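TRAP dicarboxylate transporter-DctP subunit (Desulfovibrio desulfuricans subsp. desulfuricans, PDB 4NHB) binds sn-glycerol-3-phosphate in its cleft and probably delivers it, as the periplasmic solute-binding protein, to a TRAP transporter. Local coordinates at residues P173-P176 with L177-N180; T179-A182 with K183-I187; M192-A195 with E196-G199. All blocks are in the same frame, centred on the assembly; numbering follows the deposited sequence.

Contact 1 of 3, residues P173-P176 with L177-N180; sequences PNIP and LYTN. With G3P (sn-glycerol-3-phosphate), chain P.
Pro-173 lays its ring over one face of the Tyr-178 phenol: CG stands 3.9 Å from the ring centroid and only 13° off the ring normal, which makes this a CH-pi contact, displaced toward the rim. The opposite face is taken by CD1 of Leu-177, so the phenol is held between the two. At the ring's edge, near its plane, Ile-175 CB comes to 4.0 Å from Tyr-178 CD2. With CG anti to the carbonyl carbon and beside the residue's own backbone N (chi1 -75°), the tyrosine ring is turned back toward Pro-173 and Ile-175, and its OH is hydrogen-bonded to Glu-107, itself a ligand-binding residue, and weakly to Arg-151. The motif is a helix N terminus entered from a strand: Asn-174 centres an inverse gamma turn, Ile-175 is the N-cap, and Pro-176 opens helix 176-184. The Ile-175 carbonyl accepts Thr-179 N at 3.3 Å with an N-H...O angle of 167°, and a weak bond from Tyr-178 N shares that oxygen; Pro-176 O takes Asn-180 N at 2.9 Å, likewise nearly straight. Next to the bound sn-glycerol-3-phosphate, the same two residues that pack on the tyrosine form pocket wall: Pro-173 CG lies 3.2 Å from O1P of the ligand, and Ile-175 CD1, at the end of an extended branch, lies 3.7 Å from its C1.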
# COMPACT_ATOMS: atom_id res chain seq x y z
N PRO A 173 -0.40 10.32 5.03
CA PRO A 173 -0.12 9.21 5.95
C PRO A 173 1.04 9.58 6.85
O PRO A 173 1.89 10.34 6.41
CB PRO A 173 0.30 8.08 5.00
CG PRO A 173 -0.44 8.33 3.73
CD PRO A 173 -0.37 9.89 3.62
N ASN A 174 1.07 9.04 8.06
CA ASN A 174 2.15 9.32 9.02
C ASN A 174 3.30 8.34 8.83
O ASN A 174 3.57 7.51 9.67
CB ASN A 174 1.64 9.25 10.46
CG ASN A 174 2.59 9.93 11.45
OD1 ASN A 174 3.57 10.57 11.08
ND2 ASN A 174 2.28 9.80 12.72
N ILE A 175 3.94 8.46 7.68
CA ILE A 175 5.03 7.60 7.27
C ILE A 175 6.05 8.54 6.65
O ILE A 175 5.68 9.44 5.93
CB ILE A 175 4.56 6.56 6.18
CG1 ILE A 175 3.37 5.73 6.66
CG2 ILE A 175 5.73 5.67 5.78
CD1 ILE A 175 2.84 4.68 5.61
N PRO A 176 7.33 8.35 6.95
CA PRO A 176 8.27 9.39 6.50
C PRO A 176 8.26 9.71 4.99
O PRO A 176 8.24 10.89 4.54
CB PRO A 176 9.62 8.82 6.97
CG PRO A 176 9.27 8.17 8.26
CD PRO A 176 7.93 7.49 7.98
N LEU A 177 8.24 8.68 4.16
CA LEU A 177 8.29 8.94 2.74
C LEU A 177 7.15 9.88 2.25
O LEU A 177 7.34 10.66 1.32
CB LEU A 177 8.35 7.59 1.99
CG LEU A 177 7.05 6.95 1.56
CD1 LEU A 177 6.67 7.52 0.23
CD2 LEU A 177 7.21 5.43 1.45
N TYR A 178 5.98 9.82 2.90
CA TYR A 178 4.83 10.70 2.57
C TYR A 178 4.92 12.16 3.12
O TYR A 178 4.56 13.11 2.44
CB TYR A 178 3.53 10.05 3.07
CG TYR A 178 3.08 8.89 2.20
CD1 TYR A 178 2.36 9.11 1.06
CD2 TYR A 178 3.43 7.58 2.51
CE1 TYR A 178 1.94 8.04 0.26
CE2 TYR A 178 3.04 6.52 1.69
CZ TYR A 178 2.28 6.77 0.59
OH TYR A 178 1.89 5.75 -0.25
N THR A 179 5.37 12.31 4.36
CA THR A 179 5.52 13.64 4.95
C THR A 179 6.65 14.36 4.22
O THR A 179 6.53 15.55 3.91
CB THR A 179 5.81 13.56 6.47
OG1 THR A 179 6.96 12.75 6.71
CG2 THR A 179 4.59 12.97 7.24
N ASN A 180 7.71 13.64 3.88
CA ASN A 180 8.79 14.23 3.09
C ASN A 180 8.32 14.65 1.70
O ASN A 180 8.63 15.72 1.20
CB ASN A 180 9.95 13.25 2.95
CG ASN A 180 11.13 13.90 2.27
OD1 ASN A 180 11.70 14.85 2.81
ND2 ASN A 180 11.44 13.46 1.07
O1 G3P P . 1.60 1.72 1.98
C1 G3P P . 1.38 2.89 2.71
C2 G3P P . -0.06 3.37 2.51
O2 G3P P . -0.94 2.35 2.92
C3 G3P P . -0.30 4.63 3.35
O1P G3P P . -1.32 5.38 2.76
O4P G3P P . -3.17 3.84 3.09
O2P G3P P . -2.68 5.58 4.88
O3P G3P P . -3.70 6.28 2.72
P G3P P . -2.80 5.26 3.41

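Contact 2 of 3, residues T179-A182 with K183-I187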
# COMPACT_ATOMS: atom_id res chain seq x y z
N THR A 179 5.37 12.31 4.36
CA THR A 179 5.52 13.64 4.95
C THR A 179 6.65 14.36 4.22
O THR A 179 6.53 15.55 3.91
CB THR A 179 5.81 13.56 6.47
OG1 THR A 179 6.96 12.75 6.71
CG2 THR A 179 4.59 12.97 7.24
N ASN A 180 7.71 13.64 3.88
CA ASN A 180 8.79 14.23 3.09
C ASN A 180 8.32 14.65 1.70
O ASN A 180 8.63 15.72 1.20
CB ASN A 180 9.95 13.25 2.95
CG ASN A 180 11.13 13.90 2.27
OD1 ASN A 180 11.70 14.85 2.81
ND2 ASN A 180 11.44 13.46 1.07
N PHE A 181 7.56 13.78 1.05
CA PHE A 181 7.13 14.08 -0.26
C PHE A 181 6.18 15.29 -0.27
O PHE A 181 6.23 16.13 -1.17
CB PHE A 181 6.49 12.83 -0.88
CG PHE A 181 5.96 13.07 -2.23
CD1 PHE A 181 6.81 13.24 -3.29
CD2 PHE A 181 4.60 13.18 -2.44
CE1 PHE A 181 6.31 13.50 -4.54
CE2 PHE A 181 4.11 13.41 -3.69
CZ PHE A 181 4.95 13.58 -4.74
N ALA A 182 5.30 15.37 0.73
CA ALA A 182 4.38 16.49 0.81
C ALA A 182 5.15 17.80 0.87
O ALA A 182 4.84 18.77 0.17
CB ALA A 182 3.47 16.35 2.02
N LYS A 183 6.19 17.83 1.67
CA LYS A 183 7.03 19.01 1.76
C LYS A 183 7.54 19.41 0.39
O LYS A 183 7.35 20.57 -0.04
CB LYS A 183 8.21 18.77 2.68
CG LYS A 183 7.80 18.05 3.94
CD LYS A 183 8.41 18.62 5.17
CE LYS A 183 8.24 17.66 6.30
NZ LYS A 183 9.03 18.03 7.52
N GLU A 184 8.15 18.46 -0.31
CA GLU A 184 8.79 18.77 -1.58
C GLU A 184 7.74 19.32 -2.54
O GLU A 184 8.07 20.02 -3.49
CB GLU A 184 9.44 17.53 -2.19
CG GLU A 184 10.69 17.04 -1.50
CD GLU A 184 11.85 18.01 -1.62
OE1 GLU A 184 11.69 19.05 -2.32
OE2 GLU A 184 12.88 17.75 -0.97
N CYS A 185 6.47 19.01 -2.29
CA CYS A 185 5.39 19.44 -3.18
C CYS A 185 4.85 20.84 -2.78
O CYS A 185 3.94 21.40 -3.43
CB CYS A 185 4.24 18.44 -3.14
SG CYS A 185 4.53 16.96 -4.06
N GLY A 186 5.40 21.36 -1.70
CA GLY A 186 4.90 22.60 -1.12
C GLY A 186 3.57 22.41 -0.41
O GLY A 186 2.83 23.37 -0.22
N ILE A 187 3.26 21.17 -0.02
CA ILE A 187 1.99 20.84 0.62
C ILE A 187 2.09 20.94 2.15
O ILE A 187 3.06 20.48 2.74
CB ILE A 187 1.55 19.40 0.23
CG1 ILE A 187 1.10 19.36 -1.23
CG2 ILE A 187 0.44 18.92 1.15
CD1 ILE A 187 1.07 17.92 -1.87
O HOH W 1 11.81 17.70 1.93
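One face of the Phe-181 ring carries the sulfur of Cys-185, one helical turn further on. SG sits 3.8 Å from the ring centroid and 25° off the normal, a sulfur-aromatic contact shifted toward the rim, where Phe-181 CZ is its closest ring atom at 3.5 Å. The two torsions account for the overlap: the phenyl is anti to its backbone N (chi1 177°), while SG is turned beside the nitrogen of its own residue (chi1 -77°). His-233 also meets this ring, the two planes being nearly parallel.

The backbone evidence is that of a helix C terminus closed by a Schellman motif. Gly-186 adopts positive phi and the chain folds back, Gly-186 N bonding to Lys-183 O at 2.7 Å and Ile-187 N to Ala-182 O at 2.9 Å. Ala-182 O also accepts Cys-185 N at 3.0 Å, and these two donors approach from opposite faces of its carbonyl plane, so two N-H groups grip one oxygen. The reversal brings Ile-187 CB to 4.0 Å from Ala-182 CB, an apolar contact across the cap. On another flank a water donates to both Asn-180 OD1 and Glu-184 OE2, at 3.0 and 3.1 Å, while Glu-184 OE1 forms a salt bridge with Arg-308.

Within the beta-alpha-beta unit, Ala-182 and Thr-179 pack on Val-172 and Ile-187 on Met-170 of strand 169-172, while Glu-184 and Cys-185 face helix 296-308.

Contact 3 of 3, residues M192-A195 with E196-G199; sequences MPFA and EVPG
Glu-196 runs alongside Pro-193, the two side chains pointing the same way, and its carboxylate rests by the pyrrolidine ring, OE2 3.9 Å from Pro-193 CD. OE1 of the same group stands 3.8 Å from Met-192 CB. These are van der Waals contacts made by the end of an extended chain (chi2 174°). The apolar contact is between Phe-194 and Val-197, where CG2 approaches the phenyl obliquely and comes to 4.2 Å from CD1; that methyl lies beside the valine's own backbone N, CG1 being the branch anti to it (chi1 165°).

Backbone hydrogen bonds form the next group. Glu-196 N donates to Pro-193 O at 3.0 Å and Val-197 N to Phe-194 O at 2.9 Å, each spanning three residues. In both, the donor stands well above the carbonyl plane, the geometry of a tight turn leading into helix 197-203. Water supplies the last link: it donates to Ala-195 O at 2.6 Å and accepts from Gly-199 N at 3.0 Å, linking that carbonyl to an amide four residues on.

Phe-194 belongs to the ligand pocket and makes a cation-pi contact with Lys-37, a ligand-binding residue. The turn follows strand 188-191 and is tied to strand 169-172: Met-192 pairs with Val-172 through the backbone, its O accepts Arg-171 NH2, and Phe-194 and Val-197 both pack on Arg-171.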
# COMPACT_ATOMS: atom_id res chain seq x y z
N MET A 192 -2.00 11.69 9.56
CA MET A 192 -2.91 10.90 10.37
C MET A 192 -3.10 9.49 9.78
O MET A 192 -3.09 9.31 8.55
CB MET A 192 -4.25 11.60 10.46
CG MET A 192 -5.00 11.67 9.16
SD MET A 192 -6.50 12.67 9.32
CE MET A 192 -5.87 14.34 9.25
N PRO A 193 -3.26 8.48 10.65
CA PRO A 193 -3.58 7.15 10.13
C PRO A 193 -4.82 7.13 9.24
O PRO A 193 -5.75 7.93 9.37
CB PRO A 193 -3.83 6.31 11.39
CG PRO A 193 -3.09 7.01 12.46
CD PRO A 193 -3.01 8.46 12.10
N PHE A 194 -4.85 6.15 8.34
CA PHE A 194 -5.97 6.01 7.44
C PHE A 194 -7.34 5.92 8.16
O PHE A 194 -8.35 6.49 7.71
CB PHE A 194 -5.77 4.76 6.60
CG PHE A 194 -6.79 4.62 5.52
CD1 PHE A 194 -6.75 5.49 4.44
CD2 PHE A 194 -7.79 3.67 5.60
CE1 PHE A 194 -7.71 5.40 3.43
CE2 PHE A 194 -8.76 3.58 4.60
CZ PHE A 194 -8.71 4.43 3.53
N ALA A 195 -7.37 5.18 9.26
CA ALA A 195 -8.57 4.98 10.04
C ALA A 195 -9.23 6.31 10.45
O ALA A 195 -10.45 6.36 10.61
CB ALA A 195 -8.27 4.14 11.26
N GLU A 196 -8.45 7.38 10.56
CA GLU A 196 -8.97 8.67 11.05
C GLU A 196 -9.49 9.54 9.88
O GLU A 196 -10.00 10.67 10.08
CB GLU A 196 -7.88 9.40 11.86
CG GLU A 196 -7.59 8.76 13.24
CD GLU A 196 -6.41 9.41 13.98
OE1 GLU A 196 -6.09 10.58 13.67
OE2 GLU A 196 -5.79 8.76 14.86
N VAL A 197 -9.31 9.04 8.66
CA VAL A 197 -9.56 9.86 7.48
C VAL A 197 -11.04 10.20 7.35
O VAL A 197 -11.39 11.35 7.04
CB VAL A 197 -9.06 9.20 6.19
CG1 VAL A 197 -9.66 9.88 4.94
CG2 VAL A 197 -7.51 9.28 6.11
N PRO A 198 -11.92 9.21 7.58
CA PRO A 198 -13.35 9.52 7.44
C PRO A 198 -13.81 10.64 8.41
O PRO A 198 -14.44 11.64 8.01
CB PRO A 198 -14.02 8.18 7.73
CG PRO A 198 -12.93 7.14 7.42
CD PRO A 198 -11.68 7.79 7.90
N GLY A 199 -13.47 10.52 9.69
CA GLY A 199 -13.78 11.60 10.62
C GLY A 199 -13.14 12.93 10.21
O GLY A 199 -13.75 14.00 10.37
O HOH W 2 -12.22 8.21 11.17

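In the fold
Following the chain from the N terminus, strand 169-172 ends at contact 1, which closes the turn into helix 176-184. Contact 2 begins on the residues where contact 1 ends, sharing Thr-179 and Asn-180, and closes the other end of that helix; their centres are 9 Å apart. Strand 188-191 then runs parallel to 169-172, completing the beta-alpha-beta unit, and contact 3 turns its end into helix 197-203. Contacts 1 and 3 lie in series, neither nested nor crossing, yet their nearest atoms are about 4 Å apart, and both supply residues to the sn-glycerol-3-phosphate pocket, whereas contact 2 sits further from it.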